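Local coordinates for protein N5-Carboxyaminoimidazole ribonucleotide synthetase (Staphylococcus aureus subsp. aureus, PDB 3ORQ) that catalyses the ATP-dependent conversion of 5-aminoimidazole ribonucleotide and bicarbonate to N5-carboxyaminoimidazole ribonucleotide in purine biosynthesis, at residues M26-A31 / C47-V52; E55-K60 / E64-Q69; L91-Y96 / Q100-I105. All blocks are in the same frame, centred on the assembly; numbering follows the deposited sequence.

Contact 1 (M26-A31 / C47-V52); sequences MMAQSA and CPCRYV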
loop_
_atom_site.group_PDB
_atom_site.type_symbol
_atom_site.label_atom_id
_atom_site.label_comp_id
_atom_site.label_asym_id
_atom_site.label_seq_id
_atom_site.Cartn_x
_atom_site.Cartn_y
_atom_site.Cartn_z
HETATM N N MSE A 26 5.468 6.170 4.788
HETATM C CA MSE A 26 4.697 5.840 3.605
HETATM C C MSE A 26 5.567 5.787 2.311
HETATM O O MSE A 26 5.298 4.986 1.403
HETATM C CB MSE A 26 3.534 6.807 3.505
HETATM C CG MSE A 26 2.522 6.648 4.657
HETATM SE SE MSE A 26 0.959 7.845 4.446
HETATM C CE MSE A 26 1.652 9.371 5.347
HETATM N N MSE A 27 6.604 6.622 2.240
HETATM C CA MSE A 27 7.577 6.557 1.162
HETATM C C MSE A 27 8.242 5.197 1.209
HETATM O O MSE A 27 8.446 4.588 0.156
HETATM C CB MSE A 27 8.708 7.585 1.383
HETATM C CG MSE A 27 8.398 9.053 1.034
HETATM SE SE MSE A 27 9.979 10.188 1.305
HETATM C CE MSE A 27 9.168 11.918 0.993
ATOM N N ALA A 28 8.640 4.759 2.413
ATOM C CA ALA A 28 9.388 3.497 2.568
ATOM C C ALA A 28 8.521 2.273 2.228
ATOM O O ALA A 28 9.022 1.284 1.631
ATOM C CB ALA A 28 9.975 3.360 4.015
ATOM N N GLN A 29 7.225 2.340 2.584
ATOM C CA GLN A 29 6.296 1.262 2.191
ATOM C C GLN A 29 6.155 1.146 0.683
ATOM O O GLN A 29 6.175 0.034 0.146
ATOM C CB GLN A 29 4.941 1.400 2.875
ATOM C CG GLN A 29 5.075 1.161 4.408
ATOM C CD GLN A 29 3.723 0.960 5.114
ATOM O OE1 GLN A 29 3.274 -0.151 5.243
ATOM N NE2 GLN A 29 3.059 2.058 5.512
ATOM N N SER A 30 6.067 2.276 -0.024
ATOM C CA SER A 30 6.071 2.211 -1.486
ATOM C C SER A 30 7.395 1.668 -2.029
ATOM O O SER A 30 7.411 0.831 -2.943
ATOM C CB SER A 30 5.823 3.580 -2.146
ATOM O OG SER A 30 4.461 3.909 -1.999
ATOM N N ALA A 31 8.491 2.178 -1.504
ATOM C CA ALA A 31 9.802 1.751 -1.957
ATOM C C ALA A 31 9.969 0.244 -1.775
ATOM O O ALA A 31 10.466 -0.426 -2.683
ATOM C CB ALA A 31 10.885 2.494 -1.210
ATOM N N CYS A 47 10.533 6.614 15.905
ATOM C CA CYS A 47 9.989 7.122 14.659
ATOM C C CYS A 47 9.186 6.032 13.951
ATOM O O CYS A 47 9.632 4.902 13.868
ATOM C CB CYS A 47 11.073 7.684 13.745
ATOM S SG CYS A 47 12.212 6.479 12.983
ATOM N N PRO A 48 8.005 6.401 13.408
ATOM C CA PRO A 48 7.085 5.534 12.670
ATOM C C PRO A 48 7.727 4.749 11.506
ATOM O O PRO A 48 7.211 3.707 11.135
ATOM C CB PRO A 48 6.048 6.512 12.095
ATOM C CG PRO A 48 6.149 7.778 12.979
ATOM C CD PRO A 48 7.562 7.809 13.494
ATOM N N CYS A 49 8.815 5.247 10.924
ATOM C CA CYS A 49 9.373 4.630 9.704
ATOM C C CYS A 49 10.383 3.526 10.068
ATOM O O CYS A 49 10.822 2.762 9.217
ATOM C CB CYS A 49 10.056 5.714 8.845
ATOM S SG CYS A 49 10.699 5.200 7.193
ATOM N N ARG A 50 10.710 3.414 11.347
ATOM C CA ARG A 50 11.844 2.591 11.754
ATOM C C ARG A 50 11.736 1.137 11.353
ATOM O O ARG A 50 12.731 0.526 10.973
ATOM C CB ARG A 50 12.080 2.685 13.261
ATOM C CG ARG A 50 13.122 1.683 13.712
ATOM C CD ARG A 50 13.585 1.945 15.121
ATOM N NE ARG A 50 14.654 1.032 15.483
ATOM C CZ ARG A 50 15.100 0.861 16.727
ATOM N NH1 ARG A 50 14.579 1.557 17.742
ATOM N NH2 ARG A 50 16.046 -0.031 16.960
ATOM N N TYR A 51 10.534 0.581 11.426
ATOM C CA TYR A 51 10.353 -0.843 11.064
ATOM C C TYR A 51 9.790 -1.128 9.676
ATOM O O TYR A 51 9.301 -2.226 9.430
ATOM C CB TYR A 51 9.536 -1.541 12.159
ATOM C CG TYR A 51 10.213 -1.402 13.501
ATOM C CD1 TYR A 51 11.265 -2.234 13.855
ATOM C CD2 TYR A 51 9.851 -0.385 14.368
ATOM C CE1 TYR A 51 11.918 -2.098 15.103
ATOM C CE2 TYR A 51 10.470 -0.235 15.613
ATOM C CZ TYR A 51 11.495 -1.097 15.969
ATOM O OH TYR A 51 12.111 -0.914 17.166
ATOM N N VAL A 52 9.808 -0.124 8.789
ATOM C CA VAL A 52 9.682 -0.382 7.362
ATOM C C VAL A 52 10.959 0.058 6.586
ATOM O O VAL A 52 10.899 0.450 5.395
ATOM C CB VAL A 52 8.411 0.300 6.811
ATOM C CG1 VAL A 52 7.174 -0.404 7.325
ATOM C CG2 VAL A 52 8.368 1.773 7.166
#
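Ala-28 on helix 22-33 and Val-52 in the loop between strands 37-42 and 55-58 mark the closest backbone approach, 6.2 Å from CA to CA. Both segments belong to the Rossmann-like preATP-grasp domain, where this helix follows the first strand of a four-stranded parallel sheet and the loop leaves the second. Residues 26-31 are regular helix. Segment 47-52 begins as a type I beta turn, with Arg-50 N bonded to Cys-47 O at 3.1 Å. No hydrogen bond runs between the two segments, so they are joined by van der Waals contact.

Ala-28 points its methyl at the loop. Its CB lies 3.7 Å from Cys-49 SG, which reaches that spot because it stands opposite the backbone N (chi1 -175°). The same Ala-28 CB also touches Val-52 on both backbone and side chain, at 3.4 Å from the carbonyl O and 3.9 Å from CG2. Val-52 divides its two methyls between neighbours: while CG2 meets Ala-28, CG1 lies 3.9 Å from CG of Gln-29, one residue further along the helix.

Ala-28 also touches Val-38 and Ile-17 of the sheet. The backbone of Cys-49 is hydrogen-bonded to Gly-20, in the glycine-rich turn ahead of the helix. The contact adjoins the dimer interface, where Gln-32 of the second subunit packs on Gln-29 and Val-52 and its NE2 bonds to Tyr-51 O. Val-52 O, the carbonyl against the Ala-28 methyl, is hydrogen-bonded to NE2 of Gln-32 in its own chain.

Contact 2 (E55-K60 / E64-Q69); sequences EFIQAK and EKALNQ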
loop_
_atom_site.group_PDB
_atom_site.type_symbol
_atom_site.label_atom_id
_atom_site.label_comp_id
_atom_site.label_asym_id
_atom_site.label_seq_id
_atom_site.Cartn_x
_atom_site.Cartn_y
_atom_site.Cartn_z
ATOM N N GLU A 55 17.487 -0.490 7.228
ATOM C CA GLU A 55 18.443 -0.026 8.180
ATOM C C GLU A 55 17.971 1.286 8.797
ATOM O O GLU A 55 17.360 2.109 8.126
ATOM C CB GLU A 55 19.754 0.137 7.436
ATOM C CG GLU A 55 20.972 0.317 8.258
ATOM C CD GLU A 55 22.219 -0.059 7.469
ATOM O OE1 GLU A 55 22.113 -0.701 6.377
ATOM O OE2 GLU A 55 23.299 0.293 7.961
ATOM N N PHE A 56 18.242 1.466 10.084
ATOM C CA PHE A 56 17.850 2.663 10.790
ATOM C C PHE A 56 19.121 3.324 11.344
ATOM O O PHE A 56 19.922 2.668 12.021
ATOM C CB PHE A 56 16.858 2.314 11.908
ATOM C CG PHE A 56 16.600 3.442 12.850
ATOM C CD1 PHE A 56 16.095 4.627 12.394
ATOM C CD2 PHE A 56 16.891 3.321 14.215
ATOM C CE1 PHE A 56 15.890 5.700 13.282
ATOM C CE2 PHE A 56 16.679 4.399 15.110
ATOM C CZ PHE A 56 16.187 5.560 14.649
ATOM N N ILE A 57 19.328 4.591 10.999
ATOM C CA ILE A 57 20.421 5.379 11.524
ATOM C C ILE A 57 19.815 6.444 12.459
ATOM O O ILE A 57 19.107 7.368 12.015
ATOM C CB ILE A 57 21.196 6.097 10.452
ATOM C CG1 ILE A 57 21.907 5.114 9.500
ATOM C CG2 ILE A 57 22.216 7.058 11.094
ATOM C CD1 ILE A 57 22.516 5.821 8.247
ATOM N N GLN A 58 20.067 6.289 13.760
ATOM C CA GLN A 58 19.555 7.246 14.734
ATOM C C GLN A 58 20.592 8.378 14.856
ATOM O O GLN A 58 21.721 8.145 15.300
ATOM C CB GLN A 58 19.297 6.581 16.102
ATOM C CG GLN A 58 18.756 7.581 17.133
ATOM C CD GLN A 58 18.365 6.967 18.501
ATOM O OE1 GLN A 58 18.678 5.818 18.806
ATOM N NE2 GLN A 58 17.669 7.756 19.317
ATOM N N ALA A 59 20.206 9.573 14.430
ATOM C CA ALA A 59 21.051 10.741 14.513
ATOM C C ALA A 59 20.232 11.998 14.246
ATOM O O ALA A 59 19.182 11.943 13.622
ATOM C CB ALA A 59 22.198 10.622 13.516
ATOM N N LYS A 60 20.714 13.137 14.717
ATOM C CA LYS A 60 20.065 14.420 14.431
ATOM C C LYS A 60 20.249 14.812 12.970
ATOM O O LYS A 60 21.175 14.349 12.288
ATOM C CB LYS A 60 20.603 15.532 15.346
ATOM C CG LYS A 60 20.425 15.248 16.832
ATOM C CD LYS A 60 20.828 16.436 17.673
ATOM C CE LYS A 60 20.466 16.144 19.107
ATOM N NZ LYS A 60 20.459 17.396 19.913
ATOM N N GLU A 64 26.578 15.661 10.714
ATOM C CA GLU A 64 27.297 15.485 9.449
ATOM C C GLU A 64 27.886 14.083 9.244
ATOM O O GLU A 64 27.874 13.572 8.120
ATOM C CB GLU A 64 28.400 16.573 9.297
ATOM C CG GLU A 64 29.161 16.544 7.958
ATOM C CD GLU A 64 30.157 17.723 7.752
ATOM O OE1 GLU A 64 29.972 18.835 8.339
ATOM O OE2 GLU A 64 31.130 17.525 6.984
ATOM N N LYS A 65 28.400 13.472 10.314
ATOM C CA LYS A 65 28.943 12.109 10.207
ATOM C C LYS A 65 27.834 11.126 9.816
ATOM O O LYS A 65 28.024 10.250 8.976
ATOM C CB LYS A 65 29.600 11.617 11.516
ATOM C CG LYS A 65 30.649 12.528 12.121
ATOM C CD LYS A 65 32.038 12.272 11.560
ATOM C CE LYS A 65 33.096 13.094 12.321
ATOM N NZ LYS A 65 34.414 13.085 11.633
ATOM N N ALA A 66 26.693 11.262 10.476
ATOM C CA ALA A 66 25.569 10.354 10.253
ATOM C C ALA A 66 24.994 10.558 8.847
ATOM O O ALA A 66 24.723 9.578 8.164
ATOM C CB ALA A 66 24.521 10.555 11.278
ATOM N N LEU A 67 24.851 11.819 8.413
ATOM C CA LEU A 67 24.326 12.074 7.066
ATOM C C LEU A 67 25.280 11.470 6.014
ATOM O O LEU A 67 24.824 10.888 5.026
ATOM C CB LEU A 67 24.050 13.561 6.814
ATOM C CG LEU A 67 22.942 14.245 7.634
ATOM C CD1 LEU A 67 23.087 15.778 7.571
ATOM C CD2 LEU A 67 21.524 13.813 7.194
ATOM N N ASN A 68 26.596 11.548 6.261
ATOM C CA ASN A 68 27.532 10.893 5.376
ATOM C C ASN A 68 27.465 9.360 5.337
ATOM O O ASN A 68 27.572 8.760 4.263
ATOM C CB ASN A 68 28.940 11.387 5.595
ATOM C CG ASN A 68 29.263 12.540 4.688
ATOM O OD1 ASN A 68 29.712 12.330 3.545
ATOM N ND2 ASN A 68 29.004 13.780 5.162
ATOM N N GLN A 69 27.301 8.744 6.508
ATOM C CA GLN A 69 27.013 7.326 6.577
ATOM C C GLN A 69 25.751 6.967 5.784
ATOM O O GLN A 69 25.720 5.965 5.079
ATOM C CB GLN A 69 26.917 6.857 8.032
ATOM C CG GLN A 69 28.300 6.588 8.660
ATOM C CD GLN A 69 29.118 5.535 7.863
ATOM O OE1 GLN A 69 30.026 5.877 7.096
ATOM N NE2 GLN A 69 28.773 4.260 8.041
#
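Ala-66 meets Ala-59 methyl to methyl, head-on, CB to CB at a modelled 3.2 Å. That is shorter than ordinary van der Waals contact, so the exact spacing is doubtful, although the two methyls clearly face each other. Beside them stands Ile-57, whose CG2 is 4.2 Å from Ala-66 CB. This branch lies opposite the backbone N, while CG1, on the N side (chi1 -64°), carries CD1 further along the helix to within 4.2 Å of the backbone C of Gln-69. Ile-57 and Ala-59, alternate residues of the extended chain, both turn to the helix and meet at Ala-66.

The arrangement is the first half of a beta-alpha-beta crossover: strand 55-58, at one edge of the parallel sheet, leads into helix 64-73, and the chain returns to the sheet as strand 76-79 at the other edge. Leu-41 of the adjoining strand also touches Ala-66. Farther along, Glu-55 OE2 forms a salt bridge with Lys-73 NZ, tying the start of the strand to the end of the helix.

On the helix itself, Glu-64 O takes two donors from a single residue. Asn-68 N makes the usual helical bond, and Asn-68 ND2 adds a second at 3.2 Å, nearly straight at 165°. The two arrive from opposite faces of the carbonyl plane, with the acceptor lying in the plane of the Asn-68 amide.

Contact 3 (L91-Y96 / Q100-I105); sequences LLCEKY and QGYQAI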
loop_
_atom_site.group_PDB
_atom_site.type_symbol
_atom_site.label_atom_id
_atom_site.label_comp_id
_atom_site.label_asym_id
_atom_site.label_seq_id
_atom_site.Cartn_x
_atom_site.Cartn_y
_atom_site.Cartn_z
ATOM N N LEU A 91 26.486 20.242 0.721
ATOM C CA LEU A 91 27.597 19.308 0.866
ATOM C C LEU A 91 27.272 17.865 0.439
ATOM O O LEU A 91 28.075 17.230 -0.201
ATOM C CB LEU A 91 28.075 19.273 2.309
ATOM C CG LEU A 91 28.827 20.512 2.771
ATOM C CD1 LEU A 91 29.573 20.158 4.064
ATOM C CD2 LEU A 91 29.780 21.074 1.664
ATOM N N LEU A 92 26.101 17.367 0.805
ATOM C CA LEU A 92 25.682 16.006 0.485
ATOM C C LEU A 92 25.344 15.821 -1.001
ATOM O O LEU A 92 25.681 14.797 -1.566
ATOM C CB LEU A 92 24.468 15.620 1.314
ATOM C CG LEU A 92 24.620 15.093 2.735
ATOM C CD1 LEU A 92 23.221 14.724 3.235
ATOM C CD2 LEU A 92 25.582 13.875 2.855
ATOM N N CYS A 93 24.696 16.817 -1.618
ATOM C CA CYS A 93 24.353 16.775 -3.035
ATOM C C CYS A 93 25.605 16.691 -3.830
ATOM O O CYS A 93 25.614 16.089 -4.900
ATOM C CB CYS A 93 23.653 18.056 -3.491
ATOM S SG CYS A 93 22.048 18.186 -2.873
ATOM N N GLU A 94 26.656 17.312 -3.299
ATOM C CA GLU A 94 27.916 17.398 -4.033
ATOM C C GLU A 94 28.656 16.062 -3.999
ATOM O O GLU A 94 29.404 15.773 -4.911
ATOM C CB GLU A 94 28.803 18.569 -3.533
ATOM C CG GLU A 94 28.195 19.978 -3.779
ATOM C CD GLU A 94 28.873 21.134 -2.971
ATOM O OE1 GLU A 94 29.672 20.883 -2.031
ATOM O OE2 GLU A 94 28.603 22.306 -3.282
ATOM N N LYS A 95 28.438 15.251 -2.971
ATOM C CA LYS A 95 29.151 13.995 -2.857
ATOM C C LYS A 95 28.305 12.774 -3.238
ATOM O O LYS A 95 28.838 11.775 -3.699
ATOM C CB LYS A 95 29.678 13.824 -1.433
ATOM C CG LYS A 95 30.688 12.705 -1.280
ATOM C CD LYS A 95 31.282 12.656 0.144
ATOM C CE LYS A 95 32.419 11.617 0.233
ATOM N NZ LYS A 95 32.498 10.937 1.569
ATOM N N TYR A 96 26.990 12.853 -3.052
ATOM C CA TYR A 96 26.110 11.722 -3.332
ATOM C C TYR A 96 24.992 12.076 -4.287
ATOM O O TYR A 96 24.878 13.193 -4.695
ATOM C CB TYR A 96 25.515 11.197 -2.028
ATOM C CG TYR A 96 26.557 10.934 -0.975
ATOM C CD1 TYR A 96 27.309 9.742 -0.994
ATOM C CD2 TYR A 96 26.816 11.883 0.039
ATOM C CE1 TYR A 96 28.312 9.505 -0.038
ATOM C CE2 TYR A 96 27.794 11.655 0.998
ATOM C CZ TYR A 96 28.552 10.470 0.952
ATOM O OH TYR A 96 29.527 10.238 1.906
ATOM N N GLN A 100 16.946 15.828 -6.076
ATOM C CA GLN A 100 16.178 16.955 -5.521
ATOM C C GLN A 100 16.996 18.214 -5.249
ATOM O O GLN A 100 16.426 19.317 -5.160
ATOM C CB GLN A 100 15.467 16.515 -4.229
ATOM C CG GLN A 100 14.221 15.707 -4.465
ATOM C CD GLN A 100 13.687 15.134 -3.164
ATOM O OE1 GLN A 100 14.315 14.261 -2.551
ATOM N NE2 GLN A 100 12.545 15.655 -2.713
ATOM N N GLY A 101 18.325 18.089 -5.140
ATOM C CA GLY A 101 19.194 19.295 -4.984
ATOM C C GLY A 101 18.975 19.915 -3.614
ATOM O O GLY A 101 18.391 19.266 -2.721
ATOM N N TYR A 102 19.456 21.135 -3.408
ATOM C CA TYR A 102 19.315 21.824 -2.121
ATOM C C TYR A 102 18.548 23.146 -2.274
ATOM O O TYR A 102 18.172 23.764 -1.287
ATOM C CB TYR A 102 20.688 22.085 -1.468
ATOM C CG TYR A 102 21.524 23.050 -2.278
ATOM C CD1 TYR A 102 22.209 22.611 -3.422
ATOM C CD2 TYR A 102 21.569 24.408 -1.959
ATOM C CE1 TYR A 102 22.958 23.479 -4.197
ATOM C CE2 TYR A 102 22.326 25.298 -2.739
ATOM C CZ TYR A 102 23.012 24.819 -3.861
ATOM O OH TYR A 102 23.758 25.675 -4.648
ATOM N N GLN A 103 18.303 23.564 -3.502
ATOM C CA GLN A 103 17.667 24.862 -3.735
ATOM C C GLN A 103 16.249 24.898 -3.164
ATOM O O GLN A 103 15.848 25.883 -2.545
ATOM C CB GLN A 103 17.649 25.206 -5.239
ATOM C CG GLN A 103 17.045 26.568 -5.545
ATOM C CD GLN A 103 16.635 26.726 -7.007
ATOM O OE1 GLN A 103 16.252 25.754 -7.647
ATOM N NE2 GLN A 103 16.675 27.965 -7.524
ATOM N N ALA A 104 15.478 23.842 -3.422
ATOM C CA ALA A 104 14.096 23.814 -2.976
ATOM C C ALA A 104 14.094 24.040 -1.481
ATOM O O ALA A 104 13.423 24.947 -0.984
ATOM C CB ALA A 104 13.432 22.483 -3.326
ATOM N N ILE A 105 14.880 23.236 -0.765
ATOM C CA ILE A 105 14.938 23.311 0.681
ATOM C C ILE A 105 15.406 24.648 1.163
ATOM O O ILE A 105 14.737 25.232 1.987
ATOM C CB ILE A 105 15.845 22.239 1.291
ATOM C CG1 ILE A 105 15.207 20.856 1.151
ATOM C CG2 ILE A 105 16.131 22.571 2.753
ATOM C CD1 ILE A 105 14.043 20.557 2.105
#
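The loop between helix 86-95 and helix 103-109 brings Gly-101 back against Cys-93 of the first helix, their CA atoms 6.1 Å apart. Cys-93 SG makes the nearest approaches. It rests on the glycine backbone, 3.6 Å from Gly-101 C and 3.7 Å from Gly-101 CA. The thiol gets there by standing opposite its own carbonyl carbon, beside the backbone N (chi1 -71°). Gly-101 adopts a positive phi of 70°, a conformation that favours glycine.

Next along the chain, Tyr-102 N is 4.0 Å from Cys-93 SG, and Tyr-102 CB is 4.4 Å from the same sulfur. The sulfur sits at the edge of the Tyr-102 ring, near its plane, so it does not stack on a face.

Within the preATP-grasp domain, this loop connects two helices that run in roughly opposite directions: helix 86-95 runs out, the chain reverses, and Tyr-102 occupies the N-cap position of helix 103-109. The Tyr-102 side chain lies back along the first helix, against Leu-89 and Lys-90, while Gln-100 OE1 bonds to Thr-78 OG1 of strand 76-79.

Where the first helix runs out, Leu-92 O accepts both Lys-95 N, at 3.1 Å, and Tyr-96 N, at 2.8 Å. The side chain of Lys-95 runs extended alongside the Tyr-96 ring, its CG over one face, offset toward the rim, and its NZ donates to Tyr-96 OH at 3.1 Å.

Contacts 1, 2 and 3 follow one another along the chain, each closing before the next opens, and all lie in the preATP-grasp domain. The centres of contacts 1 and 2 are about 16 Å apart, as are those of contacts 2 and 3; contacts 1 and 3 are about 22 Å apart and do not touch. Phe-56 of strand 55-58 joins the first pair, packing on Cys-47 and Arg-50. A probable hydrogen bond between Tyr-96 OH and Asn-68 OD1, at 2.7 Å, joins the second. Contact 1 adjoins the dimer interface, contact 2 packs helix 64-73 on edge strand 55-58, and contact 3 borders strand 76-79 at the other edge, so together they span the domain's sheet.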